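Pyocyanin demethylase (Mycobacterium fortuitum subsp. fortuitum DSM 46621 = ATCC 6841, PDB 5K21) demethylates the Pseudomonas aeruginosa toxin pyocyanin by a tautomerizing reaction, yielding 1-hydroxyphenazine and so inhibiting biofilms. Local coordinates at residues G58-T63 with T91-A96; C74-H79 with F98-T103; G83-R88 with Y128-T133. One frame throughout, in Å; residues are numbered along the deposited sequence.

Contact 1: G58-T63 with T91-A96. With 6QF (phenazin-1-ol), chain F.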
loop_
_atom_site.group_PDB
_atom_site.type_symbol
_atom_site.label_atom_id
_atom_site.label_comp_id
_atom_site.label_asym_id
_atom_site.label_seq_id
_atom_site.Cartn_x
_atom_site.Cartn_y
_atom_site.Cartn_z
ATOM N N GLY B 58 0.446 9.083 4.714
ATOM C CA GLY B 58 1.248 7.943 4.337
ATOM C C GLY B 58 1.491 7.012 5.500
ATOM O O GLY B 58 1.112 7.284 6.647
ATOM N N ALA B 59 2.162 5.911 5.168
ATOM C CA ALA B 59 2.480 4.869 6.128
ATOM C C ALA B 59 3.826 4.276 5.756
ATOM O O ALA B 59 4.125 4.101 4.570
ATOM C CB ALA B 59 1.386 3.791 6.138
ATOM N N CYS B 60 4.643 4.019 6.775
ATOM C CA CYS B 60 5.929 3.353 6.620
ATOM C C CYS B 60 5.937 2.109 7.487
ATOM O O CYS B 60 5.486 2.147 8.633
ATOM C CB CYS B 60 7.087 4.264 7.018
ATOM S SG CYS B 60 7.355 5.644 5.865
ATOM N N PHE B 61 6.419 1.012 6.911
ATOM C CA PHE B 61 6.540 -0.278 7.586
ATOM C C PHE B 61 8.012 -0.647 7.662
ATOM O O PHE B 61 8.690 -0.676 6.631
ATOM C CB PHE B 61 5.775 -1.356 6.819
ATOM C CG PHE B 61 4.371 -0.969 6.471
ATOM C CD1 PHE B 61 4.090 -0.283 5.301
ATOM C CD2 PHE B 61 3.334 -1.279 7.318
ATOM C CE1 PHE B 61 2.773 0.104 4.997
ATOM C CE2 PHE B 61 2.027 -0.909 7.026
ATOM C CZ PHE B 61 1.747 -0.227 5.854
ATOM N N PHE B 62 8.497 -0.936 8.870
ATOM C CA PHE B 62 9.886 -1.338 9.077
ATOM C C PHE B 62 10.022 -2.812 8.690
ATOM O O PHE B 62 9.590 -3.710 9.415
ATOM C CB PHE B 62 10.287 -1.052 10.522
ATOM C CG PHE B 62 10.415 0.417 10.825
ATOM C CD1 PHE B 62 9.286 1.204 11.022
ATOM C CD2 PHE B 62 11.664 1.018 10.909
ATOM C CE1 PHE B 62 9.386 2.557 11.285
ATOM C CE2 PHE B 62 11.776 2.382 11.182
ATOM C CZ PHE B 62 10.625 3.153 11.369
ATOM N N THR B 63 10.628 -3.067 7.539
ATOM C CA THR B 63 10.748 -4.421 7.021
ATOM C C THR B 63 12.006 -5.111 7.504
ATOM O O THR B 63 12.063 -6.339 7.523
ATOM C CB THR B 63 10.739 -4.385 5.484
ATOM O OG1 THR B 63 11.777 -3.514 5.030
ATOM C CG2 THR B 63 9.410 -3.868 4.978
ATOM N N THR B 91 13.599 1.901 1.317
ATOM C CA THR B 91 14.896 2.558 1.480
ATOM C C THR B 91 15.244 2.542 2.942
ATOM O O THR B 91 14.380 2.335 3.803
ATOM C CB THR B 91 14.862 4.014 0.994
ATOM O OG1 THR B 91 13.968 4.756 1.833
ATOM C CG2 THR B 91 14.385 4.134 -0.440
ATOM N N PRO B 92 16.499 2.812 3.283
ATOM C CA PRO B 92 16.820 3.115 4.675
ATOM C C PRO B 92 15.965 4.267 5.179
ATOM O O PRO B 92 15.642 5.199 4.440
ATOM C CB PRO B 92 18.309 3.476 4.628
ATOM C CG PRO B 92 18.834 2.750 3.416
ATOM C CD PRO B 92 17.701 2.777 2.426
ATOM N N HIS B 93 15.576 4.179 6.443
ATOM C CA HIS B 93 14.729 5.178 7.074
ATOM C C HIS B 93 15.585 5.934 8.082
ATOM O O HIS B 93 15.516 5.727 9.297
ATOM C CB HIS B 93 13.515 4.514 7.722
ATOM C CG HIS B 93 12.449 5.478 8.142
ATOM N ND1 HIS B 93 12.326 5.939 9.435
ATOM C CD2 HIS B 93 11.450 6.064 7.436
ATOM C CE1 HIS B 93 11.299 6.768 9.508
ATOM N NE2 HIS B 93 10.752 6.861 8.309
ATOM N N THR B 94 16.449 6.782 7.535
ATOM C CA THR B 94 17.416 7.574 8.271
ATOM C C THR B 94 17.217 9.038 7.900
ATOM O O THR B 94 16.349 9.382 7.101
ATOM C CB THR B 94 18.846 7.122 7.949
ATOM O OG1 THR B 94 19.184 7.532 6.618
ATOM C CG2 THR B 94 18.975 5.614 8.052
ATOM N N LEU B 95 18.038 9.910 8.476
ATOM C CA LEU B 95 17.961 11.329 8.141
ATOM C C LEU B 95 18.501 11.645 6.745
ATOM O O LEU B 95 18.288 12.760 6.260
ATOM C CB LEU B 95 18.677 12.157 9.206
ATOM C CG LEU B 95 18.265 11.794 10.637
ATOM C CD1 LEU B 95 19.007 12.641 11.652
ATOM C CD2 LEU B 95 16.750 11.914 10.826
ATOM N N ALA B 96 19.209 10.721 6.107
ATOM C CA ALA B 96 19.735 10.977 4.776
ATOM C C ALA B 96 18.603 11.164 3.765
ATOM O O ALA B 96 17.516 10.605 3.919
ATOM C CB ALA B 96 20.624 9.829 4.313
HETATM C C4 6QF F . 7.746 9.468 7.863
HETATM C C5 6QF F . 7.780 8.931 9.239
HETATM C C6 6QF F . 7.400 9.662 10.323
HETATM C C10 6QF F . 7.590 10.675 5.394
HETATM C C13 6QF F . 7.908 10.517 2.965
HETATM C C15 6QF F . 8.442 8.630 4.323
HETATM C C1 6QF F . 6.933 11.006 10.148
HETATM C C2 6QF F . 6.878 11.542 8.919
HETATM C C3 6QF F . 7.270 10.827 7.708
HETATM N N7 6QF F . 7.209 11.395 6.484
HETATM N N8 6QF F . 8.136 8.747 6.776
HETATM C C9 6QF F . 8.059 9.327 5.538
HETATM C C11 6QF F . 7.541 11.216 4.045
HETATM C C14 6QF F . 8.375 9.179 3.107
HETATM O O19 6QF F . 8.224 7.666 9.374
#

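Contact 2: C74-H79 with F98-T103. With 6QF (phenazin-1-ol), chain F.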
loop_
_atom_site.group_PDB
_atom_site.type_symbol
_atom_site.label_atom_id
_atom_site.label_comp_id
_atom_site.label_asym_id
_atom_site.label_seq_id
_atom_site.Cartn_x
_atom_site.Cartn_y
_atom_site.Cartn_z
ATOM N N CYS B 74 7.584 2.451 2.412
ATOM C CA CYS B 74 6.735 3.618 2.623
ATOM C C CYS B 74 5.816 3.838 1.434
ATOM O O CYS B 74 6.202 3.623 0.272
ATOM C CB CYS B 74 7.546 4.886 2.836
ATOM S SG CYS B 74 8.534 4.886 4.311
ATOM N N GLU B 75 4.596 4.243 1.754
ATOM C CA GLU B 75 3.582 4.652 0.795
ATOM C C GLU B 75 3.121 6.052 1.164
ATOM O O GLU B 75 2.860 6.337 2.339
ATOM C CB GLU B 75 2.371 3.706 0.802
ATOM C CG GLU B 75 2.532 2.398 0.053
ATOM C CD GLU B 75 2.308 2.543 -1.456
ATOM O OE1 GLU B 75 2.111 3.687 -1.946
ATOM O OE2 GLU B 75 2.298 1.503 -2.148
ATOM N N LEU B 76 2.988 6.908 0.151
ATOM C CA LEU B 76 2.671 8.308 0.350
ATOM C C LEU B 76 1.649 8.742 -0.685
ATOM O O LEU B 76 1.765 8.382 -1.858
ATOM C CB LEU B 76 3.942 9.172 0.212
ATOM C CG LEU B 76 3.816 10.685 0.383
ATOM C CD1 LEU B 76 3.496 11.009 1.843
ATOM C CD2 LEU B 76 5.117 11.346 -0.044
ATOM N N THR B 77 0.671 9.527 -0.243
ATOM C CA THR B 77 -0.253 10.216 -1.131
ATOM C C THR B 77 -0.186 11.702 -0.857
ATOM O O THR B 77 -0.406 12.146 0.275
ATOM C CB THR B 77 -1.691 9.743 -0.967
ATOM O OG1 THR B 77 -1.769 8.359 -1.274
ATOM C CG2 THR B 77 -2.639 10.529 -1.899
ATOM N N ILE B 78 0.072 12.461 -1.911
ATOM C CA ILE B 78 0.090 13.915 -1.888
ATOM C C ILE B 78 -1.199 14.407 -2.508
ATOM O O ILE B 78 -1.611 13.905 -3.562
ATOM C CB ILE B 78 1.315 14.438 -2.657
ATOM C CG1 ILE B 78 2.568 14.204 -1.820
ATOM C CG2 ILE B 78 1.119 15.916 -3.077
ATOM C CD1 ILE B 78 3.876 14.351 -2.606
ATOM N N HIS B 79 -1.864 15.345 -1.835
ATOM C CA HIS B 79 -3.063 15.989 -2.354
ATOM C C HIS B 79 -2.756 17.449 -2.651
ATOM O O HIS B 79 -2.454 18.220 -1.733
ATOM C CB HIS B 79 -4.218 15.870 -1.355
ATOM C CG HIS B 79 -5.500 16.496 -1.819
ATOM N ND1 HIS B 79 -5.675 17.863 -1.910
ATOM C CD2 HIS B 79 -6.674 15.941 -2.207
ATOM C CE1 HIS B 79 -6.896 18.123 -2.350
ATOM N NE2 HIS B 79 -7.527 16.975 -2.531
ATOM N N PHE B 98 16.277 10.412 0.772
ATOM C CA PHE B 98 15.931 9.186 0.071
ATOM C C PHE B 98 14.928 9.511 -1.017
ATOM O O PHE B 98 14.208 10.511 -0.946
ATOM C CB PHE B 98 15.370 8.107 1.012
ATOM C CG PHE B 98 14.124 8.531 1.741
ATOM C CD1 PHE B 98 14.210 9.294 2.890
ATOM C CD2 PHE B 98 12.877 8.165 1.271
ATOM C CE1 PHE B 98 13.055 9.681 3.575
ATOM C CE2 PHE B 98 11.708 8.554 1.951
ATOM C CZ PHE B 98 11.814 9.310 3.095
ATOM N N THR B 99 14.914 8.669 -2.041
ATOM C CA THR B 99 14.135 8.908 -3.242
ATOM C C THR B 99 13.068 7.834 -3.368
ATOM O O THR B 99 13.361 6.636 -3.303
ATOM C CB THR B 99 15.030 8.944 -4.472
ATOM O OG1 THR B 99 15.927 10.055 -4.355
ATOM C CG2 THR B 99 14.191 9.099 -5.750
ATOM N N MET B 100 11.842 8.282 -3.537
ATOM C CA MET B 100 10.663 7.460 -3.736
ATOM C C MET B 100 10.324 7.438 -5.212
ATOM O O MET B 100 10.672 8.358 -5.961
ATOM C CB MET B 100 9.461 8.011 -2.953
ATOM C CG MET B 100 9.744 8.367 -1.508
ATOM S SD MET B 100 8.241 8.887 -0.647
ATOM C CE MET B 100 7.396 7.318 -0.480
ATOM N N ALA B 101 9.691 6.359 -5.634
ATOM C CA ALA B 101 9.182 6.254 -6.986
ATOM C C ALA B 101 7.789 6.857 -7.013
ATOM O O ALA B 101 6.952 6.524 -6.173
ATOM C CB ALA B 101 9.148 4.797 -7.450
ATOM N N ILE B 102 7.554 7.767 -7.958
ATOM C CA ILE B 102 6.197 8.233 -8.204
ATOM C C ILE B 102 5.541 7.230 -9.136
ATOM O O ILE B 102 6.020 7.015 -10.255
ATOM C CB ILE B 102 6.187 9.641 -8.814
ATOM C CG1 ILE B 102 6.629 10.665 -7.770
ATOM C CG2 ILE B 102 4.789 9.976 -9.335
ATOM C CD1 ILE B 102 6.812 12.068 -8.343
ATOM N N THR B 103 4.443 6.616 -8.675
ATOM C CA THR B 103 3.809 5.539 -9.426
ATOM C C THR B 103 2.563 5.967 -10.178
ATOM O O THR B 103 2.094 5.215 -11.038
ATOM C CB THR B 103 3.424 4.385 -8.503
ATOM O OG1 THR B 103 2.525 4.883 -7.519
ATOM C CG2 THR B 103 4.651 3.785 -7.829
HETATM C C4 6QF F . 7.746 9.468 7.863
HETATM C C5 6QF F . 7.780 8.931 9.239
HETATM C C6 6QF F . 7.400 9.662 10.323
HETATM C C10 6QF F . 7.590 10.675 5.394
HETATM C C13 6QF F . 7.908 10.517 2.965
HETATM C C15 6QF F . 8.442 8.630 4.323
HETATM C C1 6QF F . 6.933 11.006 10.148
HETATM C C2 6QF F . 6.878 11.542 8.919
HETATM C C3 6QF F . 7.270 10.827 7.708
HETATM N N7 6QF F . 7.209 11.395 6.484
HETATM N N8 6QF F . 8.136 8.747 6.776
HETATM C C9 6QF F . 8.059 9.327 5.538
HETATM C C11 6QF F . 7.541 11.216 4.045
HETATM C C14 6QF F . 8.375 9.179 3.107
HETATM O O19 6QF F . 8.224 7.666 9.374
HETATM O O HOH W 1 2.476 3.828 -5.103
#

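Contact 3: G83-R88 with Y128-T133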
loop_
_atom_site.group_PDB
_atom_site.type_symbol
_atom_site.label_atom_id
_atom_site.label_comp_id
_atom_site.label_asym_id
_atom_site.label_seq_id
_atom_site.Cartn_x
_atom_site.Cartn_y
_atom_site.Cartn_z
ATOM N N GLY B 83 -4.506 17.815 -8.310
ATOM C CA GLY B 83 -4.680 16.378 -8.313
ATOM C C GLY B 83 -3.814 15.749 -7.243
ATOM O O GLY B 83 -3.145 16.434 -6.477
ATOM N N GLU B 84 -3.821 14.422 -7.225
ATOM C CA GLU B 84 -3.044 13.660 -6.268
ATOM C C GLU B 84 -1.801 13.068 -6.913
ATOM O O GLU B 84 -1.748 12.832 -8.118
ATOM C CB GLU B 84 -3.888 12.533 -5.678
ATOM C CG GLU B 84 -4.998 13.035 -4.739
ATOM C CD GLU B 84 -5.784 11.891 -4.131
ATOM O OE1 GLU B 84 -6.219 12.014 -2.971
ATOM O OE2 GLU B 84 -5.944 10.859 -4.811
ATOM N N ILE B 85 -0.811 12.784 -6.074
ATOM C CA ILE B 85 0.422 12.137 -6.502
ATOM C C ILE B 85 0.701 10.986 -5.545
ATOM O O ILE B 85 0.639 11.160 -4.323
ATOM C CB ILE B 85 1.607 13.117 -6.540
ATOM C CG1 ILE B 85 1.303 14.232 -7.543
ATOM C CG2 ILE B 85 2.914 12.390 -6.890
ATOM C CD1 ILE B 85 2.303 15.370 -7.553
ATOM N N PHE B 86 1.001 9.821 -6.103
ATOM C CA PHE B 86 1.266 8.599 -5.350
ATOM C C PHE B 86 2.737 8.239 -5.449
ATOM O O PHE B 86 3.312 8.266 -6.534
ATOM C CB PHE B 86 0.444 7.435 -5.891
ATOM C CG PHE B 86 -1.002 7.753 -6.053
ATOM C CD1 PHE B 86 -1.684 8.426 -5.070
ATOM C CD2 PHE B 86 -1.669 7.384 -7.206
ATOM C CE1 PHE B 86 -3.017 8.733 -5.224
ATOM C CE2 PHE B 86 -2.992 7.689 -7.381
ATOM C CZ PHE B 86 -3.676 8.352 -6.394
ATOM N N ALA B 87 3.339 7.881 -4.317
ATOM C CA ALA B 87 4.745 7.532 -4.285
ATOM C C ALA B 87 4.972 6.375 -3.326
ATOM O O ALA B 87 4.211 6.162 -2.377
ATOM C CB ALA B 87 5.600 8.725 -3.861
ATOM N N ARG B 88 6.057 5.644 -3.564
ATOM C CA ARG B 88 6.412 4.536 -2.687
ATOM C C ARG B 88 7.922 4.366 -2.690
ATOM O O ARG B 88 8.609 4.748 -3.640
ATOM C CB ARG B 88 5.733 3.230 -3.106
ATOM C CG ARG B 88 6.191 2.720 -4.465
ATOM C CD ARG B 88 5.355 1.533 -4.890
ATOM N NE ARG B 88 5.710 0.306 -4.177
ATOM C CZ ARG B 88 4.900 -0.734 -4.044
ATOM N NH1 ARG B 88 3.666 -0.682 -4.539
ATOM N NH2 ARG B 88 5.305 -1.825 -3.406
ATOM N N TYR B 128 10.186 17.964 -0.220
ATOM C CA TYR B 128 10.049 16.978 -1.280
ATOM C C TYR B 128 10.469 17.650 -2.573
ATOM O O TYR B 128 9.950 18.729 -2.906
ATOM C CB TYR B 128 8.616 16.495 -1.463
ATOM C CG TYR B 128 7.947 15.860 -0.293
ATOM C CD1 TYR B 128 8.670 15.232 0.696
ATOM C CD2 TYR B 128 6.556 15.868 -0.202
ATOM C CE1 TYR B 128 8.030 14.639 1.784
ATOM C CE2 TYR B 128 5.899 15.257 0.880
ATOM C CZ TYR B 128 6.645 14.647 1.860
ATOM O OH TYR B 128 6.005 14.042 2.937
ATOM N N GLU B 129 11.348 16.996 -3.316
ATOM C CA GLU B 129 11.732 17.470 -4.643
ATOM C C GLU B 129 11.240 16.446 -5.657
ATOM O O GLU B 129 11.655 15.283 -5.636
ATOM C CB GLU B 129 13.241 17.697 -4.734
ATOM C CG GLU B 129 13.696 18.251 -6.075
ATOM C CD GLU B 129 13.086 19.638 -6.389
ATOM O OE1 GLU B 129 12.939 20.458 -5.446
ATOM O OE2 GLU B 129 12.764 19.910 -7.574
ATOM N N LEU B 130 10.318 16.868 -6.508
ATOM C CA LEU B 130 9.656 15.975 -7.444
ATOM C C LEU B 130 10.193 16.172 -8.854
ATOM O O LEU B 130 10.472 17.305 -9.264
ATOM C CB LEU B 130 8.154 16.232 -7.452
ATOM C CG LEU B 130 7.391 15.659 -6.258
ATOM C CD1 LEU B 130 7.629 16.521 -5.024
ATOM C CD2 LEU B 130 5.947 15.549 -6.566
ATOM N N LYS B 131 10.366 15.060 -9.568
ATOM C CA LYS B 131 10.561 15.053 -11.014
ATOM C C LYS B 131 9.494 14.133 -11.588
ATOM O O LYS B 131 9.537 12.916 -11.370
ATOM C CB LYS B 131 11.954 14.576 -11.402
ATOM C CG LYS B 131 12.183 14.634 -12.924
ATOM C CD LYS B 131 13.502 14.033 -13.364
ATOM C CE LYS B 131 13.530 13.872 -14.881
ATOM N NZ LYS B 131 14.679 13.047 -15.377
ATOM N N LEU B 132 8.527 14.708 -12.294
ATOM C CA LEU B 132 7.399 13.962 -12.832
ATOM C C LEU B 132 7.536 13.885 -14.342
ATOM O O LEU B 132 7.795 14.902 -14.992
ATOM C CB LEU B 132 6.064 14.636 -12.504
ATOM C CG LEU B 132 5.635 14.569 -11.037
ATOM C CD1 LEU B 132 5.819 15.949 -10.438
ATOM C CD2 LEU B 132 4.242 14.042 -10.849
ATOM N N THR B 133 7.340 12.694 -14.891
ATOM C CA THR B 133 7.445 12.456 -16.325
ATOM C C THR B 133 6.101 11.996 -16.891
ATOM O O THR B 133 5.240 11.522 -16.139
ATOM C CB THR B 133 8.542 11.421 -16.635
ATOM O OG1 THR B 133 8.360 10.247 -15.822
ATOM C CG2 THR B 133 9.912 12.030 -16.357
#

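Contact 1: G58-T63 with T91-A96
His93 and Phe62 form an edge-to-face aromatic pair, the edge of the phenylalanine turned toward the face of the imidazole. The ring centroids lie 5.2 Å apart, with the planes at 70°, and the closest atoms are Phe62 CZ and His93 ND1 at 3.8 Å. His93 reaches inward because its CG stands anti to the backbone N (chi1 -168°), which carries the imidazole off the loop that follows strand 83-92. Phe62, on strand 51-65, also packs on Asp38, a calcium ligand, and thus lies between the phenazine pocket and the metal loop.

Strands 51-65 and 83-92 belong to an antiparallel barrel of the allene oxide cyclase type, and strand 70-80 runs between them; side chains alone span the gap. The barrel holds phenazin-1-ol, and both segments help to line its pocket.

The polar contact goes to this ligand: His93 NE2 donates to O19 at 2.9 Å, with the hydroxyl at the edge of the imidazole, near its plane. Asp40 OD2 is also hydrogen-bonded to the ligand.

Sulfur makes the third kind of contact. Cys60 SG, in a disulfide with Cys74, approaches the imidazole obliquely, 4.4 Å from His93 NE2, and lies 3.3 Å from ligand N8.

Contact 2: C74-H79 with F98-T103
Strands 70-80 and 98-105 face each other across strand 83-92, which is hydrogen-bonded to both, and their nearest CA atoms, those of Cys74 and Met100, are 8.4 Å apart. Side chains bridge that distance, and Met100 does most of the work. Its chain runs extended through chi2 and then bends at the thioether (chi3 73°), which swings the terminal methyl against strand 70-80. There CE rests 4.0 Å from Leu76 CB and at a similar distance from the carbonyl O of Cys74, with Cys74 CB close by. The Leu76 and Met100 side chains cross at about a right angle, and Leu76 CD2 lies 4.0 Å from Met100 SD. Apart from that carbonyl O the meeting atoms are carbon and sulfur, and all three residues are buried.

It forms part of the wall of the ligand pocket inside the antiparallel barrel. Phenazin-1-ol puts the ring remote from its hydroxyl here: Met100 SD sits 3.8 Å from ligand C14, while Cys74 SG, whose disulfide partner is Cys60, is 3.7 Å from C15. Phe98 stands at the start of its strand with CG between the backbone N and the carbonyl carbon (chi1 60°). From there its ring points an edge at the ligand, CZ being 3.4 Å from C14, which lies near the plane of the phenyl ring.

At the other end of segment 98-103 the link is polar. One water donates to Glu75 OE1 and lies 2.6 Å from Thr103 OG1, bridging the two strands on the outside of the barrel. Glu75 OE1 also forms a salt bridge with Arg88 of the third subunit, and its OE2 is hydrogen-bonded to Tyr73 OH of its own chain.

Contact 3: G83-R88 with Y128-T133
The hydrophobic core at one end of the allene oxide cyclase-like barrel is where strands 83-92 and 127-132 meet, with their side chains reaching across the interior. The backbones stay well apart, 9.6 Å between the CA atoms of Ile85 and Leu132, and no hydrogen bond joins the segments. A single methyl makes the connection. Ile85 CD1 touches Leu130 CD2 at 3.8 Å and Leu132 CD2 at 4.0 Å, so it meets one methyl from each of two leucines that stand two residues apart on the same strand. In both pairs the side chains approach tip to tip. Ile85 gets there by an extended outer chain (chi2 172°), which carries CD1 away from its own backbone and into the barrel. All three residues are buried, and the contact is purely apolar. Leu130 is about 10 Å, nearest atoms, from the bound phenazin-1-ol; Tyr128, two residues earlier on the strand, touches the ligand itself.

Around this cluster, Ile102 of strand 98-105 packs on Ile85 and Leu132, and Tyr109 from a loop touches the same two residues. Strand 13-27 flanks the leucines, Leu17 against Leu130 and Met15 against Leu132.

From the N terminus, segment 58-63 comes first, and contact 1 closes a loop around the whole of strand 70-80, tying strand 51-65 to the turn after strand 83-92. Before that loop ends, 74-79 and then 83-88 open contacts 2 and 3, so every pair of contacts crosses. Contact 2 closes at 98-103, joining strands 70-80 and 98-105 across 83-92; contact 3 closes at 128-133, joining 83-92 to the last strand, 127-132. Contacts 1 and 2 share a disulfide and the ligand. Contacts 2 and 3, centres about 6 Å apart, are joined by backbone pairing on the two edges of strand 83-92, Ile85 with Ile78 and, probably, Arg88 O with Ala101 N. Contacts 1 and 3 lie on opposite sides of the chain's centre.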